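Local structure of putative carboxynorspermidine decarboxylase protein (Sinorhizobium meliloti, 3MT1) at residues W193-G198 against Y228-E233. The protein probably catalyses the pyridoxal 5'-phosphate-dependent decarboxylation of carboxynorspermidine and carboxyspermidine, giving norspermidine and spermidine. Numbering follows the deposited sequence.
With SO4 (sulfate ion), chain D.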
loop_
_atom_site.group_PDB
_atom_site.type_symbol
_atom_site.label_atom_id
_atom_site.label_comp_id
_atom_site.label_asym_id
_atom_site.label_seq_id
_atom_site.Cartn_x
_atom_site.Cartn_y
_atom_site.Cartn_z
ATOM N N TRP B 193 -23.703 26.623 -6.662
ATOM C CA TRP B 193 -22.599 26.244 -5.761
ATOM C C TRP B 193 -21.345 25.818 -6.496
ATOM O O TRP B 193 -21.409 25.303 -7.607
ATOM C CB TRP B 193 -23.003 25.168 -4.751
ATOM C CG TRP B 193 -23.459 23.889 -5.369
ATOM C CD1 TRP B 193 -24.739 23.543 -5.637
ATOM C CD2 TRP B 193 -22.640 22.776 -5.808
ATOM N NE1 TRP B 193 -24.781 22.277 -6.202
ATOM C CE2 TRP B 193 -23.514 21.794 -6.327
ATOM C CE3 TRP B 193 -21.261 22.525 -5.816
ATOM C CZ2 TRP B 193 -23.071 20.584 -6.852
ATOM C CZ3 TRP B 193 -20.812 21.308 -6.345
ATOM C CH2 TRP B 193 -21.726 20.350 -6.852
ATOM N N VAL B 194 -20.208 26.019 -5.837
ATOM C CA VAL B 194 -18.884 25.690 -6.373
ATOM C C VAL B 194 -18.026 25.085 -5.286
ATOM O O VAL B 194 -18.018 25.565 -4.151
ATOM C CB VAL B 194 -18.134 26.944 -6.869
ATOM C CG1 VAL B 194 -16.734 26.570 -7.330
ATOM C CG2 VAL B 194 -18.871 27.579 -8.018
ATOM N N SER B 195 -17.304 24.032 -5.630
ATOM C CA SER B 195 -16.353 23.461 -4.715
ATOM C C SER B 195 -14.974 23.753 -5.236
ATOM O O SER B 195 -14.621 23.384 -6.383
ATOM C CB SER B 195 -16.526 21.958 -4.603
ATOM O OG SER B 195 -15.240 21.361 -4.424
ATOM N N LEU B 196 -14.182 24.406 -4.402
ATOM C CA LEU B 196 -12.848 24.760 -4.820
ATOM C C LEU B 196 -11.808 23.696 -4.506
ATOM O O LEU B 196 -10.635 23.942 -4.708
ATOM C CB LEU B 196 -12.441 26.110 -4.241
ATOM C CG LEU B 196 -13.252 27.267 -4.806
ATOM C CD1 LEU B 196 -12.944 28.561 -4.024
ATOM C CD2 LEU B 196 -13.004 27.397 -6.314
ATOM N N GLY B 197 -12.237 22.524 -4.034
ATOM C CA GLY B 197 -11.317 21.430 -3.712
ATOM C C GLY B 197 -10.389 21.634 -2.521
ATOM O O GLY B 197 -10.671 22.424 -1.620
ATOM N N GLY B 198 -9.278 20.908 -2.524
ATOM C CA GLY B 198 -8.342 20.907 -1.433
ATOM C C GLY B 198 -6.985 21.369 -1.910
ATOM O O GLY B 198 -6.867 22.176 -2.837
ATOM N N TYR B 228 -17.629 25.677 -1.381
ATOM C CA TYR B 228 -17.116 24.516 -0.640
ATOM C C TYR B 228 -15.597 24.433 -0.713
ATOM O O TYR B 228 -14.997 24.634 -1.768
ATOM C CB TYR B 228 -17.732 23.234 -1.155
ATOM C CG TYR B 228 -19.175 23.161 -0.793
ATOM C CD1 TYR B 228 -19.587 22.601 0.422
ATOM C CD2 TYR B 228 -20.134 23.668 -1.653
ATOM C CE1 TYR B 228 -20.934 22.533 0.758
ATOM C CE2 TYR B 228 -21.478 23.609 -1.330
ATOM C CZ TYR B 228 -21.880 23.055 -0.130
ATOM O OH TYR B 228 -23.232 23.044 0.163
ATOM N N LEU B 229 -14.990 24.168 0.429
ATOM C CA LEU B 229 -13.605 23.831 0.494
ATOM C C LEU B 229 -13.567 22.353 0.832
ATOM O O LEU B 229 -14.453 21.859 1.545
ATOM C CB LEU B 229 -12.934 24.645 1.573
ATOM C CG LEU B 229 -12.781 26.151 1.364
ATOM C CD1 LEU B 229 -12.249 26.767 2.626
ATOM C CD2 LEU B 229 -11.860 26.500 0.193
ATOM N N GLU B 230 -12.553 21.647 0.315
ATOM C CA GLU B 230 -12.370 20.212 0.601
ATOM C C GLU B 230 -11.041 19.955 1.300
ATOM O O GLU B 230 -10.160 19.290 0.759
ATOM C CB GLU B 230 -12.377 19.423 -0.690
ATOM C CG GLU B 230 -13.705 19.272 -1.391
ATOM C CD GLU B 230 -13.544 18.672 -2.801
ATOM O OE1 GLU B 230 -12.644 17.807 -3.020
ATOM O OE2 GLU B 230 -14.319 19.069 -3.709
ATOM N N PRO B 231 -10.855 20.495 2.505
ATOM C CA PRO B 231 -9.500 20.271 3.029
ATOM C C PRO B 231 -9.208 18.825 3.424
ATOM O O PRO B 231 -9.868 18.277 4.312
ATOM C CB PRO B 231 -9.489 21.128 4.287
ATOM C CG PRO B 231 -10.998 21.203 4.702
ATOM C CD PRO B 231 -11.685 21.338 3.397
ATOM N N GLY B 232 -8.193 18.226 2.805
ATOM C CA GLY B 232 -7.655 16.944 3.278
ATOM C C GLY B 232 -6.518 17.175 4.259
ATOM O O GLY B 232 -6.712 17.314 5.477
ATOM N N GLU B 233 -5.320 17.266 3.713
ATOM C CA GLU B 233 -4.117 17.572 4.484
ATOM C C GLU B 233 -4.277 18.725 5.462
ATOM O O GLU B 233 -3.768 18.669 6.589
ATOM C CB GLU B 233 -2.957 17.838 3.538
ATOM C CG GLU B 233 -1.595 17.858 4.253
ATOM C CD GLU B 233 -1.104 16.459 4.741
ATOM O OE1 GLU B 233 -1.367 15.431 4.056
ATOM O OE2 GLU B 233 -0.440 16.421 5.817
HETATM S S SO4 D . -5.609 17.531 0.026
HETATM O O1 SO4 D . -4.496 17.949 -0.814
HETATM O O2 SO4 D . -5.167 16.595 1.044
HETATM O O3 SO4 D . -6.088 18.765 0.661
HETATM O O4 SO4 D . -6.697 16.950 -0.773
#
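Tyr228 is bracketed by two backbone hydrogen bonds that set the parallel register opposite Ser195: its N reaches Val194 O at 2.8 Å, and its O receives Leu196 N. Its CG lies anti to the carbonyl carbon (chi1 -70°), which carries the ring back along the neighbouring strand until edge atom CE2 meets Trp193 CB at 4.1 Å. Tyrosine suits this interior place because the ring touches Leu33 while its OH is hydrogen-bonded to Lys95 NZ, and Lys95 in turn makes a cation-pi contact with Trp193. Leu229 turns to the opposite side of the strand, where CD2 approaches Leu196 CB and the side chain also touches Phe202. Past the strand ends the two chains stay joined by Glu230 N, which meets Gly197 O at 2.8 Å from well above the carbonyl plane. Its extended side chain passes over Gly197, CD lying 3.7 Å from Gly197 CA, and OE2 accepts Ser195 OG at 2.6 Å on its anti side, 29° out of the carboxylate plane. The same OG accepts Gly197 N, an ST turn, so the serine links the carboxylate to the turn. With Glu230 replaced by an alanine, Ser195 OG would probably lose its carboxylate acceptor and be freer to turn, holding the turn at Gly197 less firmly. Gly197 has positive phi, and a CB on Gly198 would clash with Glu230 O, so glycine fits both positions. Farther on, Gly232 N and Glu233 N bind sulfate O3 and O2; Gly199 N and Tyr324 OH also hydrogen-bond the ion. These are the last two strands of a parallel beta/alpha barrel, and the sulfate at their C-terminal ends probably marks the cofactor phosphate site of this fold-type III decarboxylase.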